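Inactive glucansucrase (PDB 5JBD) is an inactive glucansucrase of glycosyl hydrolase family 70, built round a TIM-type barrel and carrying a bound calcium ion. Local coordinates at residues A[194-199]-A[760-765]; A[569-574]-A[610-615]; A[764-769]-A[779-784]. One frame throughout, in Å; residues are numbered along the deposited sequence.

Interaction 1. Residues A[194-199]-A[760-765]; sequences VIFVNN and EAVTVT
The Phe196 ring has Val762 CB over one face and Val764 CG1 at its edge, near the ring plane. Phe196 CE1 lies 3.8 Å from Val762 CG2, and Phe196 CD1 3.7 Å from Val764 CG1. The two chains are antiparallel strands, 193-197 and 758-767, neighbours in an antiparallel sheet. Phe196 faces Val764 as a non-hydrogen-bonded pair, their side chains side by side and pointing the same way, while Thr844 of strand 841-845 and Thr790 of strand 784-791 also touch the Phe196 side chain. Val194 adds its CG1, 3.5 Å from Val764 CB. Ile195 and Thr765 form the adjacent hydrogen-bonded pair, with Ile195 N donating to Thr765 O (3.0 Å). Farther along, Val197 N donates almost straight to Thr763 O, but in the other direction a water intervenes, accepting from Thr763 N (3.0 Å) and lying 2.9 Å from Val197 O. Past the strand, Asn199 CG turns anti to its own N (chi1 -178°), which swings the amide across Thr763. Lys206 O takes a second bond from this amide, and Thr763 OG1 is also hydrogen-bonded to Thr209 OG1. Asn199 ND2 meets Thr763 OG1 at 3.0 Å, exactly in the amide plane.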
ATOM      1  N   VAL A 194     -13.104  -7.292  -9.801  1.00 28.58           N
ATOM      2  CA  VAL A 194     -13.776  -7.285 -11.057  1.00 29.49           C
ATOM      3  C   VAL A 194     -12.806  -6.673 -12.085  1.00 29.07           C
ATOM      4  O   VAL A 194     -12.084  -5.729 -11.772  1.00 28.76           O
ATOM      5  CB  VAL A 194     -15.097  -6.503 -10.811  1.00 30.93           C
ATOM      6  CG1 VAL A 194     -15.190  -5.216 -11.596  1.00 32.41           C
ATOM      7  CG2 VAL A 194     -16.311  -7.426 -10.878  1.00 30.08           C
ATOM      8  N   ILE A 195     -12.770  -7.211 -13.296  1.00 28.77           N
ATOM      9  CA  ILE A 195     -12.007  -6.579 -14.400  1.00 29.28           C
ATOM     10  C   ILE A 195     -12.925  -5.752 -15.296  1.00 29.17           C
ATOM     11  O   ILE A 195     -14.106  -6.058 -15.419  1.00 29.87           O
ATOM     12  CB  ILE A 195     -11.242  -7.591 -15.284  1.00 29.05           C
ATOM     13  CG1 ILE A 195     -12.176  -8.635 -15.922  1.00 30.20           C
ATOM     14  CG2 ILE A 195     -10.145  -8.275 -14.467  1.00 29.66           C
ATOM     15  CD1 ILE A 195     -11.475  -9.562 -16.912  1.00 32.14           C
ATOM     16  N   PHE A 196     -12.366  -4.723 -15.926  1.00 28.30           N
ATOM     17  CA  PHE A 196     -13.074  -3.934 -16.941  1.00 28.38           C
ATOM     18  C   PHE A 196     -12.756  -4.510 -18.318  1.00 29.65           C
ATOM     19  O   PHE A 196     -11.571  -4.650 -18.686  1.00 28.22           O
ATOM     20  CB  PHE A 196     -12.640  -2.465 -16.903  1.00 27.56           C
ATOM     21  CG  PHE A 196     -12.839  -1.784 -15.573  1.00 27.52           C
ATOM     22  CD1 PHE A 196     -13.802  -2.204 -14.663  1.00 27.21           C
ATOM     23  CD2 PHE A 196     -12.057  -0.691 -15.241  1.00 28.48           C
ATOM     24  CE1 PHE A 196     -13.975  -1.553 -13.462  1.00 27.36           C
ATOM     25  CE2 PHE A 196     -12.229  -0.027 -14.033  1.00 28.51           C
ATOM     26  CZ  PHE A 196     -13.186  -0.464 -13.141  1.00 28.22           C
ATOM     27  N   VAL A 197     -13.809  -4.852 -19.067  1.00 29.54           N
ATOM     28  CA  VAL A 197     -13.664  -5.474 -20.393  1.00 31.64           C
ATOM     29  C   VAL A 197     -14.308  -4.621 -21.465  1.00 31.52           C
ATOM     30  O   VAL A 197     -15.150  -3.760 -21.166  1.00 31.61           O
ATOM     31  CB  VAL A 197     -14.242  -6.912 -20.464  1.00 32.80           C
ATOM     32  CG1 VAL A 197     -13.619  -7.807 -19.387  1.00 33.80           C
ATOM     33  CG2 VAL A 197     -15.767  -6.935 -20.408  1.00 33.86           C
ATOM     34  N   ASN A 198     -13.905  -4.872 -22.705  1.00 30.93           N
ATOM     35  CA  ASN A 198     -14.422  -4.142 -23.858  1.00 32.37           C
ATOM     36  C   ASN A 198     -15.867  -4.528 -24.153  1.00 32.52           C
ATOM     37  O   ASN A 198     -16.268  -5.677 -23.984  1.00 32.79           O
ATOM     38  CB  ASN A 198     -13.554  -4.367 -25.108  1.00 32.89           C
ATOM     39  CG  ASN A 198     -12.204  -3.676 -25.024  1.00 33.32           C
ATOM     40  OD1 ASN A 198     -11.929  -2.915 -24.097  1.00 32.60           O
ATOM     41  ND2 ASN A 198     -11.342  -3.952 -25.998  1.00 34.82           N
ATOM     42  N   ASN A 199     -16.642  -3.540 -24.578  1.00 34.69           N
ATOM     43  CA  ASN A 199     -18.036  -3.758 -24.918  1.00 35.97           C
ATOM     44  C   ASN A 199     -18.534  -2.653 -25.851  1.00 36.73           C
ATOM     45  O   ASN A 199     -18.967  -1.581 -25.396  1.00 35.13           O
ATOM     46  CB  ASN A 199     -18.905  -3.842 -23.656  1.00 35.66           C
ATOM     47  CG  ASN A 199     -20.365  -4.121 -23.975  1.00 37.40           C
ATOM     48  OD1 ASN A 199     -20.712  -4.451 -25.118  1.00 39.74           O
ATOM     49  ND2 ASN A 199     -21.231  -3.984 -22.975  1.00 36.84           N
ATOM     50  N   GLU A 760     -19.021   5.651 -13.340  1.00 30.64           N
ATOM     51  CA  GLU A 760     -18.966   5.384 -14.764  1.00 32.10           C
ATOM     52  C   GLU A 760     -19.589   4.017 -15.017  1.00 32.06           C
ATOM     53  O   GLU A 760     -19.388   3.093 -14.233  1.00 33.30           O
ATOM     54  CB  GLU A 760     -17.508   5.411 -15.231  1.00 32.49           C
ATOM     55  CG  GLU A 760     -17.310   5.402 -16.745  1.00 33.64           C
ATOM     56  CD  GLU A 760     -15.849   5.419 -17.170  1.00 33.38           C
ATOM     57  OE1 GLU A 760     -14.934   5.447 -16.302  1.00 32.16           O
ATOM     58  OE2 GLU A 760     -15.613   5.389 -18.398  1.00 36.46           O
ATOM     59  N   ALA A 761     -20.352   3.888 -16.101  1.00 31.60           N
ATOM     60  CA  ALA A 761     -20.862   2.582 -16.503  1.00 31.40           C
ATOM     61  C   ALA A 761     -19.724   1.832 -17.182  1.00 30.82           C
ATOM     62  O   ALA A 761     -19.234   2.244 -18.238  1.00 31.42           O
ATOM     63  CB  ALA A 761     -22.067   2.699 -17.426  1.00 32.31           C
ATOM     64  N   VAL A 762     -19.297   0.748 -16.555  1.00 29.63           N
ATOM     65  CA  VAL A 762     -18.265  -0.136 -17.120  1.00 29.07           C
ATOM     66  C   VAL A 762     -18.838  -1.536 -17.265  1.00 29.13           C
ATOM     67  O   VAL A 762     -19.751  -1.904 -16.527  1.00 30.07           O
ATOM     68  CB  VAL A 762     -16.995  -0.180 -16.239  1.00 27.75           C
ATOM     69  CG1 VAL A 762     -16.212   1.108 -16.391  1.00 28.04           C
ATOM     70  CG2 VAL A 762     -17.321  -0.426 -14.772  1.00 27.57           C
ATOM     71  N   THR A 763     -18.322  -2.302 -18.219  1.00 28.61           N
ATOM     72  CA  THR A 763     -18.709  -3.690 -18.383  1.00 28.88           C
ATOM     73  C   THR A 763     -17.673  -4.551 -17.650  1.00 30.56           C
ATOM     74  O   THR A 763     -16.461  -4.422 -17.906  1.00 29.08           O
ATOM     75  CB  THR A 763     -18.815  -4.056 -19.862  1.00 29.33           C
ATOM     76  OG1 THR A 763     -19.752  -3.174 -20.500  1.00 29.73           O
ATOM     77  CG2 THR A 763     -19.294  -5.491 -20.027  1.00 30.37           C
ATOM     78  N   VAL A 764     -18.142  -5.413 -16.739  1.00 30.94           N
ATOM     79  CA  VAL A 764     -17.239  -6.156 -15.839  1.00 31.12           C
ATOM     80  C   VAL A 764     -17.481  -7.660 -15.719  1.00 30.71           C
ATOM     81  O   VAL A 764     -18.546  -8.172 -16.055  1.00 31.56           O
ATOM     82  CB  VAL A 764     -17.251  -5.570 -14.408  1.00 31.26           C
ATOM     83  CG1 VAL A 764     -17.051  -4.057 -14.439  1.00 32.19           C
ATOM     84  CG2 VAL A 764     -18.522  -5.936 -13.645  1.00 32.47           C
ATOM     85  N   THR A 765     -16.458  -8.352 -15.210  1.00 30.72           N
ATOM     86  CA  THR A 765     -16.499  -9.798 -14.974  1.00 29.98           C
ATOM     87  C   THR A 765     -15.830 -10.074 -13.630  1.00 28.68           C
ATOM     88  O   THR A 765     -14.801  -9.468 -13.298  1.00 27.02           O
ATOM     89  CB  THR A 765     -15.779 -10.559 -16.102  1.00 31.09           C
ATOM     90  OG1 THR A 765     -16.504 -10.379 -17.320  1.00 31.54           O
ATOM     91  CG2 THR A 765     -15.665 -12.052 -15.806  1.00 31.31           C
TER
HETATM   92  O   HOH W   1     -15.581  -1.632 -19.188  1.00 25.96           O

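Interaction 2. Residues A[569-574]-A[610-615]; sequences IDTTEN and SGYLGV
Tyr612 stretches its ring past Thr571 to Asp570, with Tyr612 CD1 4.0 Å from Thr571 OG1 and Tyr612 OH 2.7 Å from Asp570 OD1. The setting is an antiparallel beta-sheet, consistent with the C domain of this family, in which strand 564-571 runs beside strand 612-618. Tyr612 has CG anti to its N (chi1 -177°), which carries the ring toward Asp570. Carboxylate and ring planes stand at right angles, and the hydrogen bond between Tyr612 OH and Asp570 OD1 is weak. Asp570 OD1 also receives Thr571 N, on its anti side and somewhat out of plane, while Asp570 OD2 is gripped by Asn567, Ser583 and Asn585, so the carboxylate is fixed at both oxygens. Gly614, lacking a side chain, lets the Tyr612 hydroxyl pass close to its CA. Ile569 and Val615 form the hydrogen-bonded pair: Val615 N gives a 2.9 Å bond to Ile569 O, the return bond from Ile569 N being weak. Ile569 CG2 touches Leu613 CD2 (4.2 Å) on the side shared with Val615, and Leu613 continues onto helix 446-455, joining this sheet to the helix that precedes barrel strand 460-464. Where the ladder stops, a side chain takes over: Thr571 OG1 donates to Leu613 O at 2.7 Å, in the carbonyl plane and on a lone pair.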
ATOM      1  N   ILE A 569      27.710  -4.065  23.415  1.00 27.97           N
ATOM      2  CA  ILE A 569      26.460  -4.577  23.982  1.00 27.84           C
ATOM      3  C   ILE A 569      26.723  -5.972  24.536  1.00 27.49           C
ATOM      4  O   ILE A 569      27.342  -6.786  23.864  1.00 26.38           O
ATOM      5  CB  ILE A 569      25.332  -4.688  22.929  1.00 27.34           C
ATOM      6  CG1 ILE A 569      25.060  -3.326  22.271  1.00 28.55           C
ATOM      7  CG2 ILE A 569      24.055  -5.249  23.565  1.00 27.33           C
ATOM      8  CD1 ILE A 569      24.041  -3.372  21.151  1.00 28.53           C
ATOM      9  N   ASP A 570      26.216  -6.243  25.737  1.00 28.28           N
ATOM     10  CA  ASP A 570      26.251  -7.579  26.339  1.00 28.37           C
ATOM     11  C   ASP A 570      24.891  -7.834  26.997  1.00 28.42           C
ATOM     12  O   ASP A 570      24.136  -6.892  27.267  1.00 27.31           O
ATOM     13  CB  ASP A 570      27.400  -7.682  27.357  1.00 29.62           C
ATOM     14  CG  ASP A 570      27.951  -9.118  27.526  1.00 29.46           C
ATOM     15  OD1 ASP A 570      27.292 -10.102  27.125  1.00 28.97           O
ATOM     16  OD2 ASP A 570      29.056  -9.254  28.099  1.00 31.38           O
ATOM     17  N   THR A 571      24.576  -9.105  27.234  1.00 28.30           N
ATOM     18  CA  THR A 571      23.285  -9.499  27.807  1.00 28.40           C
ATOM     19  C   THR A 571      23.406  -9.680  29.332  1.00 29.35           C
ATOM     20  O   THR A 571      24.406 -10.216  29.815  1.00 30.56           O
ATOM     21  CB  THR A 571      22.759 -10.785  27.130  1.00 27.75           C
ATOM     22  OG1 THR A 571      22.716 -10.591  25.705  1.00 26.73           O
ATOM     23  CG2 THR A 571      21.381 -11.141  27.608  1.00 27.89           C
ATOM     24  N   THR A 572      22.369  -9.243  30.059  1.00 29.78           N
ATOM     25  CA  THR A 572      22.239  -9.441  31.522  1.00 30.37           C
ATOM     26  C   THR A 572      20.946 -10.196  31.811  1.00 31.41           C
ATOM     27  O   THR A 572      20.119 -10.384  30.918  1.00 28.87           O
ATOM     28  CB  THR A 572      22.176  -8.098  32.288  1.00 30.89           C
ATOM     29  OG1 THR A 572      20.960  -7.419  31.950  1.00 31.80           O
ATOM     30  CG2 THR A 572      23.376  -7.219  31.960  1.00 30.26           C
ATOM     31  N   GLU A 573      20.745 -10.612  33.068  1.00 34.29           N
ATOM     32  CA  GLU A 573      19.519 -11.350  33.425  1.00 35.72           C
ATOM     33  C   GLU A 573      18.243 -10.558  33.110  1.00 35.50           C
ATOM     34  O   GLU A 573      17.246 -11.146  32.679  1.00 36.98           O
ATOM     35  CB  GLU A 573      19.526 -11.792  34.907  1.00 38.46           C
ATOM     36  CG  GLU A 573      20.584 -12.843  35.269  1.00 41.10           C
ATOM     37  CD  GLU A 573      20.499 -14.159  34.492  1.00 42.27           C
ATOM     38  OE1 GLU A 573      19.394 -14.568  34.051  1.00 42.95           O
ATOM     39  OE2 GLU A 573      21.560 -14.808  34.337  1.00 44.90           O
ATOM     40  N   ASN A 574      18.288  -9.239  33.303  1.00 35.43           N
ATOM     41  CA  ASN A 574      17.124  -8.360  33.068  1.00 37.25           C
ATOM     42  C   ASN A 574      17.046  -7.701  31.686  1.00 34.34           C
ATOM     43  O   ASN A 574      15.944  -7.355  31.243  1.00 33.53           O
ATOM     44  CB  ASN A 574      17.049  -7.274  34.151  1.00 39.73           C
ATOM     45  CG  ASN A 574      16.768  -7.847  35.524  1.00 43.09           C
ATOM     46  OD1 ASN A 574      16.144  -8.909  35.669  1.00 41.56           O
ATOM     47  ND2 ASN A 574      17.237  -7.146  36.549  1.00 46.46           N
ATOM     48  N   SER A 610      16.132 -13.471  24.106  1.00 26.47           N
ATOM     49  CA  SER A 610      15.738 -14.854  24.330  1.00 26.05           C
ATOM     50  C   SER A 610      16.763 -15.735  23.621  1.00 25.96           C
ATOM     51  O   SER A 610      16.594 -16.091  22.439  1.00 25.90           O
ATOM     52  CB  SER A 610      14.339 -15.085  23.782  1.00 25.76           C
ATOM     53  OG  SER A 610      13.889 -16.395  24.071  1.00 25.49           O
ATOM     54  N   GLY A 611      17.815 -16.071  24.354  1.00 25.92           N
ATOM     55  CA  GLY A 611      19.050 -16.620  23.791  1.00 26.85           C
ATOM     56  C   GLY A 611      20.234 -15.791  24.269  1.00 25.99           C
ATOM     57  O   GLY A 611      20.439 -15.651  25.479  1.00 26.22           O
ATOM     58  N   TYR A 612      20.982 -15.208  23.337  1.00 25.19           N
ATOM     59  CA  TYR A 612      22.123 -14.358  23.693  1.00 24.54           C
ATOM     60  C   TYR A 612      22.357 -13.281  22.656  1.00 23.64           C
ATOM     61  O   TYR A 612      22.145 -13.518  21.459  1.00 23.02           O
ATOM     62  CB  TYR A 612      23.396 -15.197  23.841  1.00 24.64           C
ATOM     63  CG  TYR A 612      24.618 -14.384  24.280  1.00 24.93           C
ATOM     64  CD1 TYR A 612      24.771 -13.969  25.605  1.00 25.04           C
ATOM     65  CD2 TYR A 612      25.600 -13.995  23.352  1.00 24.43           C
ATOM     66  CE1 TYR A 612      25.865 -13.206  26.002  1.00 24.93           C
ATOM     67  CE2 TYR A 612      26.697 -13.236  23.739  1.00 23.69           C
ATOM     68  CZ  TYR A 612      26.832 -12.851  25.065  1.00 25.50           C
ATOM     69  OH  TYR A 612      27.931 -12.104  25.448  1.00 25.54           O
ATOM     70  N   LEU A 613      22.835 -12.117  23.114  1.00 23.95           N
ATOM     71  CA  LEU A 613      23.326 -11.047  22.234  1.00 24.17           C
ATOM     72  C   LEU A 613      24.611 -10.457  22.793  1.00 24.95           C
ATOM     73  O   LEU A 613      24.667 -10.075  23.971  1.00 28.27           O
ATOM     74  CB  LEU A 613      22.275  -9.926  22.049  1.00 24.15           C
ATOM     75  CG  LEU A 613      22.711  -8.727  21.177  1.00 24.34           C
ATOM     76  CD1 LEU A 613      23.121  -9.167  19.764  1.00 23.36           C
ATOM     77  CD2 LEU A 613      21.622  -7.667  21.122  1.00 23.81           C
ATOM     78  N   GLY A 614      25.641 -10.379  21.949  1.00 23.02           N
ATOM     79  CA  GLY A 614      26.873  -9.667  22.288  1.00 23.21           C
ATOM     80  C   GLY A 614      27.440  -8.951  21.071  1.00 22.75           C
ATOM     81  O   GLY A 614      27.399  -9.494  19.974  1.00 24.00           O
ATOM     82  N   VAL A 615      27.991  -7.754  21.263  1.00 22.33           N
ATOM     83  CA  VAL A 615      28.634  -7.013  20.176  1.00 23.06           C
ATOM     84  C   VAL A 615      29.958  -6.388  20.626  1.00 23.49           C
ATOM     85  O   VAL A 615      30.003  -5.701  21.677  1.00 24.37           O
ATOM     86  CB  VAL A 615      27.694  -5.922  19.620  1.00 23.32           C
ATOM     87  CG1 VAL A 615      28.332  -5.247  18.397  1.00 25.00           C
ATOM     88  CG2 VAL A 615      26.346  -6.526  19.269  1.00 22.00           C
TER

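Interaction 3. Residues A[764-769]-A[779-784]; sequences VTRTNN and QTYANQ
Arg766 and Tyr781 make the innermost contact, a CH-pi interaction: Arg766 CB sits over the centre of the Tyr781 ring, 3.8 Å from the centroid and 10° off the ring normal. Just beyond lies a G1 beta bulge, in which Asn783 and Gln784 together face Val764 where strand 758-767 pairs antiparallel with strand 784-791. Tyr781 CG lies between its N and carbonyl carbon (chi1 50°), folding the ring back over Arg766. The arginine chain crosses the ring obliquely, and with its bend at chi2 Arg766 CD comes 3.5 Å from Tyr781 OH. Val764 CG2 meets the ring at its edge. The backbones hold this pair in place, since Arg766 N donates almost straight to Tyr781 O (3.0 Å). At the bulge, Val764 N donates to Gln784 O (2.8 Å) and Val764 O accepts Gln784 N (3.0 Å), while Thr765 OG1 accepts Asn783 N at 3.1 Å. Positive phi at Asn783 (56°) makes the kink, and Gln784 NE2 folds back to donate to Ala782 O. Farther out, the guanidinium is well satisfied: Arg766 NH2 forms a salt bridge with Asp192 OD1 and also bonds Leu173 O, while Arg766 NH1 bonds Ser191 O. Both side chains are tied to the chain around 172-173, for Tyr781 OH in turn is hydrogen-bonded to Glu172 O.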
ATOM      1  N   VAL A 764     -18.142  -5.413 -16.739  1.00 30.94           N
ATOM      2  CA  VAL A 764     -17.239  -6.156 -15.839  1.00 31.12           C
ATOM      3  C   VAL A 764     -17.481  -7.660 -15.719  1.00 30.71           C
ATOM      4  O   VAL A 764     -18.546  -8.172 -16.055  1.00 31.56           O
ATOM      5  CB  VAL A 764     -17.251  -5.570 -14.408  1.00 31.26           C
ATOM      6  CG1 VAL A 764     -17.051  -4.057 -14.439  1.00 32.19           C
ATOM      7  CG2 VAL A 764     -18.522  -5.936 -13.645  1.00 32.47           C
ATOM      8  N   THR A 765     -16.458  -8.352 -15.210  1.00 30.72           N
ATOM      9  CA  THR A 765     -16.499  -9.798 -14.974  1.00 29.98           C
ATOM     10  C   THR A 765     -15.830 -10.074 -13.630  1.00 28.68           C
ATOM     11  O   THR A 765     -14.801  -9.468 -13.298  1.00 27.02           O
ATOM     12  CB  THR A 765     -15.779 -10.559 -16.102  1.00 31.09           C
ATOM     13  OG1 THR A 765     -16.504 -10.379 -17.320  1.00 31.54           O
ATOM     14  CG2 THR A 765     -15.665 -12.052 -15.806  1.00 31.31           C
ATOM     15  N   ARG A 766     -16.424 -10.987 -12.863  1.00 28.44           N
ATOM     16  CA  ARG A 766     -15.944 -11.329 -11.522  1.00 27.85           C
ATOM     17  C   ARG A 766     -14.692 -12.206 -11.649  1.00 27.67           C
ATOM     18  O   ARG A 766     -14.765 -13.291 -12.198  1.00 26.78           O
ATOM     19  CB  ARG A 766     -17.035 -12.103 -10.761  1.00 29.07           C
ATOM     20  CG  ARG A 766     -16.694 -12.496  -9.330  1.00 28.71           C
ATOM     21  CD  ARG A 766     -16.664 -11.297  -8.411  1.00 28.62           C
ATOM     22  NE  ARG A 766     -16.349 -11.704  -7.041  1.00 28.81           N
ATOM     23  CZ  ARG A 766     -15.126 -12.002  -6.585  1.00 28.79           C
ATOM     24  NH1 ARG A 766     -14.068 -11.955  -7.396  1.00 28.52           N
ATOM     25  NH2 ARG A 766     -14.963 -12.364  -5.305  1.00 28.30           N
ATOM     26  N   THR A 767     -13.571 -11.740 -11.097  1.00 28.31           N
ATOM     27  CA  THR A 767     -12.294 -12.447 -11.230  1.00 27.87           C
ATOM     28  C   THR A 767     -11.518 -12.566  -9.929  1.00 28.04           C
ATOM     29  O   THR A 767     -11.815 -11.880  -8.944  1.00 27.66           O
ATOM     30  CB  THR A 767     -11.363 -11.736 -12.237  1.00 27.71           C
ATOM     31  OG1 THR A 767     -10.943 -10.470 -11.710  1.00 26.67           O
ATOM     32  CG2 THR A 767     -12.052 -11.546 -13.580  1.00 28.54           C
ATOM     33  N   ASN A 768     -10.498 -13.431  -9.963  1.00 27.92           N
ATOM     34  CA  ASN A 768      -9.473 -13.470  -8.919  1.00 28.85           C
ATOM     35  C   ASN A 768      -8.460 -12.332  -9.149  1.00 28.29           C
ATOM     36  O   ASN A 768      -8.655 -11.480 -10.036  1.00 26.61           O
ATOM     37  CB  ASN A 768      -8.801 -14.859  -8.872  1.00 29.90           C
ATOM     38  CG  ASN A 768      -7.957 -15.176 -10.103  1.00 32.00           C
ATOM     39  OD1 ASN A 768      -7.661 -14.315 -10.936  1.00 30.74           O
ATOM     40  ND2 ASN A 768      -7.560 -16.439 -10.219  1.00 33.01           N
ATOM     41  N   ASN A 769      -7.374 -12.336  -8.379  1.00 27.77           N
ATOM     42  CA  ASN A 769      -6.362 -11.272  -8.466  1.00 26.96           C
ATOM     43  C   ASN A 769      -5.468 -11.303  -9.724  1.00 27.06           C
ATOM     44  O   ASN A 769      -4.635 -10.414  -9.905  1.00 25.64           O
ATOM     45  CB  ASN A 769      -5.517 -11.219  -7.196  1.00 26.64           C
ATOM     46  CG  ASN A 769      -4.685 -12.475  -6.971  1.00 26.78           C
ATOM     47  OD1 ASN A 769      -4.777 -13.452  -7.718  1.00 25.45           O
ATOM     48  ND2 ASN A 769      -3.910 -12.464  -5.901  1.00 26.13           N
ATOM     49  N   GLN A 779     -21.538 -19.428  -7.909  1.00 42.70           N
ATOM     50  CA  GLN A 779     -22.118 -18.286  -8.626  1.00 42.50           C
ATOM     51  C   GLN A 779     -21.037 -17.410  -9.230  1.00 39.95           C
ATOM     52  O   GLN A 779     -19.925 -17.316  -8.698  1.00 38.32           O
ATOM     53  CB  GLN A 779     -22.962 -17.431  -7.685  1.00 44.88           C
ATOM     54  CG  GLN A 779     -24.179 -18.128  -7.088  1.00 49.33           C
ATOM     55  CD  GLN A 779     -25.300 -18.330  -8.107  1.00 54.64           C
ATOM     56  OE1 GLN A 779     -25.526 -19.442  -8.604  1.00 56.06           O
ATOM     57  NE2 GLN A 779     -26.009 -17.248  -8.426  1.00 56.98           N
ATOM     58  N   THR A 780     -21.370 -16.768 -10.345  1.00 37.92           N
ATOM     59  CA  THR A 780     -20.453 -15.841 -11.005  1.00 35.36           C
ATOM     60  C   THR A 780     -21.230 -14.788 -11.796  1.00 34.78           C
ATOM     61  O   THR A 780     -22.463 -14.845 -11.874  1.00 33.76           O
ATOM     62  CB  THR A 780     -19.461 -16.599 -11.927  1.00 34.48           C
ATOM     63  OG1 THR A 780     -18.390 -15.724 -12.320  1.00 33.26           O
ATOM     64  CG2 THR A 780     -20.154 -17.173 -13.176  1.00 35.05           C
ATOM     65  N   TYR A 781     -20.498 -13.834 -12.366  1.00 32.96           N
ATOM     66  CA  TYR A 781     -21.048 -12.932 -13.389  1.00 32.65           C
ATOM     67  C   TYR A 781     -19.975 -12.474 -14.368  1.00 32.75           C
ATOM     68  O   TYR A 781     -18.813 -12.354 -13.997  1.00 30.31           O
ATOM     69  CB  TYR A 781     -21.759 -11.728 -12.764  1.00 31.69           C
ATOM     70  CG  TYR A 781     -21.008 -10.969 -11.701  1.00 29.96           C
ATOM     71  CD1 TYR A 781     -20.173  -9.905 -12.035  1.00 29.00           C
ATOM     72  CD2 TYR A 781     -21.180 -11.267 -10.352  1.00 29.37           C
ATOM     73  CE1 TYR A 781     -19.502  -9.183 -11.053  1.00 28.85           C
ATOM     74  CE2 TYR A 781     -20.516 -10.548  -9.356  1.00 29.05           C
ATOM     75  CZ  TYR A 781     -19.681  -9.504  -9.709  1.00 28.29           C
ATOM     76  OH  TYR A 781     -19.018  -8.794  -8.729  1.00 27.93           O
ATOM     77  N   ALA A 782     -20.387 -12.249 -15.619  1.00 33.92           N
ATOM     78  CA  ALA A 782     -19.494 -11.799 -16.690  1.00 34.68           C
ATOM     79  C   ALA A 782     -20.206 -10.806 -17.591  1.00 36.24           C
ATOM     80  O   ALA A 782     -21.414 -10.933 -17.834  1.00 36.64           O
ATOM     81  CB  ALA A 782     -19.014 -12.988 -17.519  1.00 35.89           C
ATOM     82  N   ASN A 783     -19.454  -9.826 -18.089  1.00 34.78           N
ATOM     83  CA  ASN A 783     -19.959  -8.875 -19.082  1.00 34.79           C
ATOM     84  C   ASN A 783     -21.217  -8.135 -18.601  1.00 34.24           C
ATOM     85  O   ASN A 783     -22.181  -7.970 -19.354  1.00 33.48           O
ATOM     86  CB  ASN A 783     -20.202  -9.587 -20.432  1.00 35.49           C
ATOM     87  CG  ASN A 783     -18.948 -10.276 -20.962  1.00 35.52           C
ATOM     88  OD1 ASN A 783     -18.896 -11.508 -21.076  1.00 35.10           O
ATOM     89  ND2 ASN A 783     -17.934  -9.490 -21.274  1.00 33.57           N
ATOM     90  N   GLN A 784     -21.193  -7.705 -17.338  1.00 33.85           N
ATOM     91  CA  GLN A 784     -22.309  -6.999 -16.714  1.00 33.89           C
ATOM     92  C   GLN A 784     -21.968  -5.538 -16.551  1.00 32.56           C
ATOM     93  O   GLN A 784     -20.864  -5.203 -16.118  1.00 32.22           O
ATOM     94  CB  GLN A 784     -22.616  -7.569 -15.325  1.00 34.40           C
ATOM     95  CG  GLN A 784     -23.161  -8.986 -15.308  1.00 35.93           C
ATOM     96  CD  GLN A 784     -24.423  -9.147 -16.122  1.00 37.77           C
ATOM     97  OE1 GLN A 784     -25.374  -8.381 -15.982  1.00 38.41           O
ATOM     98  NE2 GLN A 784     -24.439 -10.159 -16.983  1.00 39.81           N
TER

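How the interactions relate
Interactions 1 and 3 are two sides of one strand: Val764 and Thr765 of strand 758-767 belong to both, and the centres of the two interactions lie 9 Å apart. They touch directly, Val194 CG2 lying 3.6 Å from Tyr781 CE1 and Val197 CG2 3.5 Å from Asn783 ND2. The sheet they share also contains strand 242-244, which carries the calcium ligand Asp243; the Ile195 side chain is about 10 Å from the ion, whose other protein ligands are Glu237, Asn287 and Asn751. Interaction 2 stands apart on the opposite side of the chain's centre, its centre about 59 Å from that of interaction 1 and 56 Å from that of interaction 3, although its sequence is nested between the segments of interaction 1.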